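Local coordinates for domain of Unknown Function with a Cystatin-Like Fold (Nostoc punctiforme, PDB 2RGQ), which is of unknown function but adopts a cystatin-like fold and belongs to the SnoaL-like family of the NTF2 clan, at residues Glu11-Ala16 and Ser74-Gln79. Numbering follows the deposited sequence.
Sequences EIMELA and SNAIIQ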
loop_
_atom_site.group_PDB
_atom_site.type_symbol
_atom_site.label_atom_id
_atom_site.label_comp_id
_atom_site.label_asym_id
_atom_site.label_seq_id
_atom_site.Cartn_x
_atom_site.Cartn_y
_atom_site.Cartn_z
ATOM N N GLU B 11 -6.388 -9.151 -8.823
ATOM C CA GLU B 11 -7.635 -8.567 -9.393
ATOM C C GLU B 11 -8.555 -8.042 -8.298
ATOM O O GLU B 11 -9.155 -6.971 -8.427
ATOM C CB GLU B 11 -8.383 -9.566 -10.299
ATOM C CG GLU B 11 -9.405 -8.886 -11.248
ATOM C CD GLU B 11 -10.189 -9.845 -12.133
ATOM O OE1 GLU B 11 -9.587 -10.868 -12.501
ATOM O OE2 GLU B 11 -11.395 -9.582 -12.445
ATOM N N ILE B 12 -8.684 -8.780 -7.203
ATOM C CA ILE B 12 -9.539 -8.313 -6.090
ATOM C C ILE B 12 -8.942 -7.046 -5.448
ATOM O O ILE B 12 -9.684 -6.107 -5.126
ATOM C CB ILE B 12 -9.751 -9.443 -5.049
ATOM C CG1 ILE B 12 -10.585 -10.585 -5.638
ATOM C CG2 ILE B 12 -10.386 -8.958 -3.767
ATOM C CD1 ILE B 12 -10.429 -11.892 -4.873
HETATM N N MSE B 13 -7.635 -7.022 -5.241
HETATM C CA MSE B 13 -6.969 -5.840 -4.724
HETATM C C MSE B 13 -7.184 -4.659 -5.677
HETATM O O MSE B 13 -7.375 -3.541 -5.225
HETATM C CB MSE B 13 -5.478 -6.100 -4.470
HETATM C CG MSE B 13 -5.257 -6.858 -3.176
HETATM SE SE MSE B 13 -3.378 -7.010 -2.890
HETATM C CE MSE B 13 -3.144 -8.358 -4.027
ATOM N N GLU B 14 -7.120 -4.909 -6.984
ATOM C CA GLU B 14 -7.400 -3.858 -8.001
ATOM C C GLU B 14 -8.821 -3.282 -7.925
ATOM O O GLU B 14 -9.031 -2.116 -8.238
ATOM C CB GLU B 14 -7.069 -4.344 -9.407
ATOM C CG GLU B 14 -5.600 -4.257 -9.713
ATOM C CD GLU B 14 -5.274 -4.593 -11.172
ATOM O OE1 GLU B 14 -6.226 -4.649 -12.001
ATOM O OE2 GLU B 14 -4.065 -4.776 -11.490
ATOM N N LEU B 15 -9.782 -4.030 -7.387
ATOM C CA LEU B 15 -11.132 -3.457 -7.208
ATOM C C LEU B 15 -11.068 -2.280 -6.261
ATOM O O LEU B 15 -11.692 -1.252 -6.547
ATOM C CB LEU B 15 -12.124 -4.431 -6.611
ATOM C CG LEU B 15 -12.585 -5.587 -7.484
ATOM C CD1 LEU B 15 -13.290 -6.710 -6.680
ATOM C CD2 LEU B 15 -13.465 -5.038 -8.624
ATOM N N ALA B 16 -10.345 -2.442 -5.139
ATOM C CA ALA B 16 -10.153 -1.350 -4.165
ATOM C C ALA B 16 -9.425 -0.164 -4.820
ATOM O O ALA B 16 -9.867 0.972 -4.711
ATOM C CB ALA B 16 -9.386 -1.832 -2.973
ATOM N N SER B 74 -4.449 -0.169 1.802
ATOM C CA SER B 74 -3.275 -0.875 2.338
ATOM C C SER B 74 -3.691 -2.068 3.187
ATOM O O SER B 74 -4.861 -2.188 3.503
ATOM C CB SER B 74 -2.391 0.031 3.177
ATOM O OG SER B 74 -3.018 0.467 4.372
ATOM N N ASN B 75 -2.746 -2.970 3.407
ATOM C CA ASN B 75 -2.897 -4.139 4.322
ATOM C C ASN B 75 -3.981 -5.108 3.875
ATOM O O ASN B 75 -4.735 -5.630 4.715
ATOM C CB ASN B 75 -3.188 -3.706 5.772
ATOM C CG ASN B 75 -2.064 -2.914 6.430
ATOM O OD1 ASN B 75 -1.011 -2.760 5.881
ATOM N ND2 ASN B 75 -2.311 -2.434 7.665
ATOM N N ALA B 76 -4.077 -5.343 2.573
ATOM C CA ALA B 76 -5.108 -6.263 2.086
ATOM C C ALA B 76 -4.863 -7.697 2.571
ATOM O O ALA B 76 -3.744 -8.246 2.492
ATOM C CB ALA B 76 -5.206 -6.252 0.575
ATOM N N ILE B 77 -5.928 -8.297 3.081
ATOM C CA ILE B 77 -5.936 -9.707 3.441
ATOM C C ILE B 77 -7.189 -10.252 2.752
ATOM O O ILE B 77 -8.304 -9.766 2.984
ATOM C CB ILE B 77 -6.005 -9.964 4.922
ATOM C CG1 ILE B 77 -4.817 -9.270 5.648
ATOM C CG2 ILE B 77 -6.066 -11.510 5.188
ATOM C CD1 ILE B 77 -4.868 -9.472 7.149
ATOM N N ILE B 78 -6.974 -11.274 1.942
ATOM C CA ILE B 78 -8.027 -11.870 1.132
ATOM C C ILE B 78 -8.168 -13.346 1.419
ATOM O O ILE B 78 -7.174 -14.073 1.435
ATOM C CB ILE B 78 -7.756 -11.648 -0.398
ATOM C CG1 ILE B 78 -7.702 -10.150 -0.746
ATOM C CG2 ILE B 78 -8.810 -12.420 -1.267
ATOM C CD1 ILE B 78 -7.083 -9.898 -2.143
ATOM N N GLN B 79 -9.404 -13.793 1.627
ATOM C CA GLN B 79 -9.674 -15.241 1.793
ATOM C C GLN B 79 -10.917 -15.648 1.007
ATOM O O GLN B 79 -11.836 -14.874 0.833
ATOM C CB GLN B 79 -9.751 -15.693 3.250
ATOM C CG GLN B 79 -10.693 -14.976 4.183
ATOM C CD GLN B 79 -10.219 -13.562 4.609
ATOM O OE1 GLN B 79 -9.042 -13.333 4.978
ATOM N NE2 GLN B 79 -11.149 -12.631 4.598
#
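I78 reaches from strand 69-80 to helix 6-25 with its delta methyl, which lodges between two neighbouring helical side chains: CD1 lies 3.7 Å from CG of the selenomethionine M13 and 3.8 Å from CG2 of I12. The gamma methyl of the same isoleucine makes a second, looser touch, CG2 of I78 to CD1 of I12 at 4.0 Å, and the two branched side chains pass each other at a slant. In I12, chi1 (-67°) sets CG2 anti to the backbone N, facing I78 CD1, and the extended chi2 (160°) carries CD1 to I78 CG2. Two residues earlier on the strand, on the same face, A76 sets its CB 3.8 Å from CG of M13 and 4.0 Å from its SE, and the M13 chain runs extended past this methyl before bending at chi3 (-79°). The contact is wholly apolar, burying 186 Å² in all.

L4 touches both isoleucines, and beyond them I12 meets V111 and W118 while I78 rests on M87. M13 also packs against L10 of a second subunit, whose E14 carboxylate accepts a hydrogen bond from the backbone N of I78. Helix 6-25 packs across the concave sheet of the cystatin-like fold; its segment 11-16 runs at 134° (N-to-C directions) to segment 74-79 of strand 69-80, an edge strand within this chain, paired with strand 84-95.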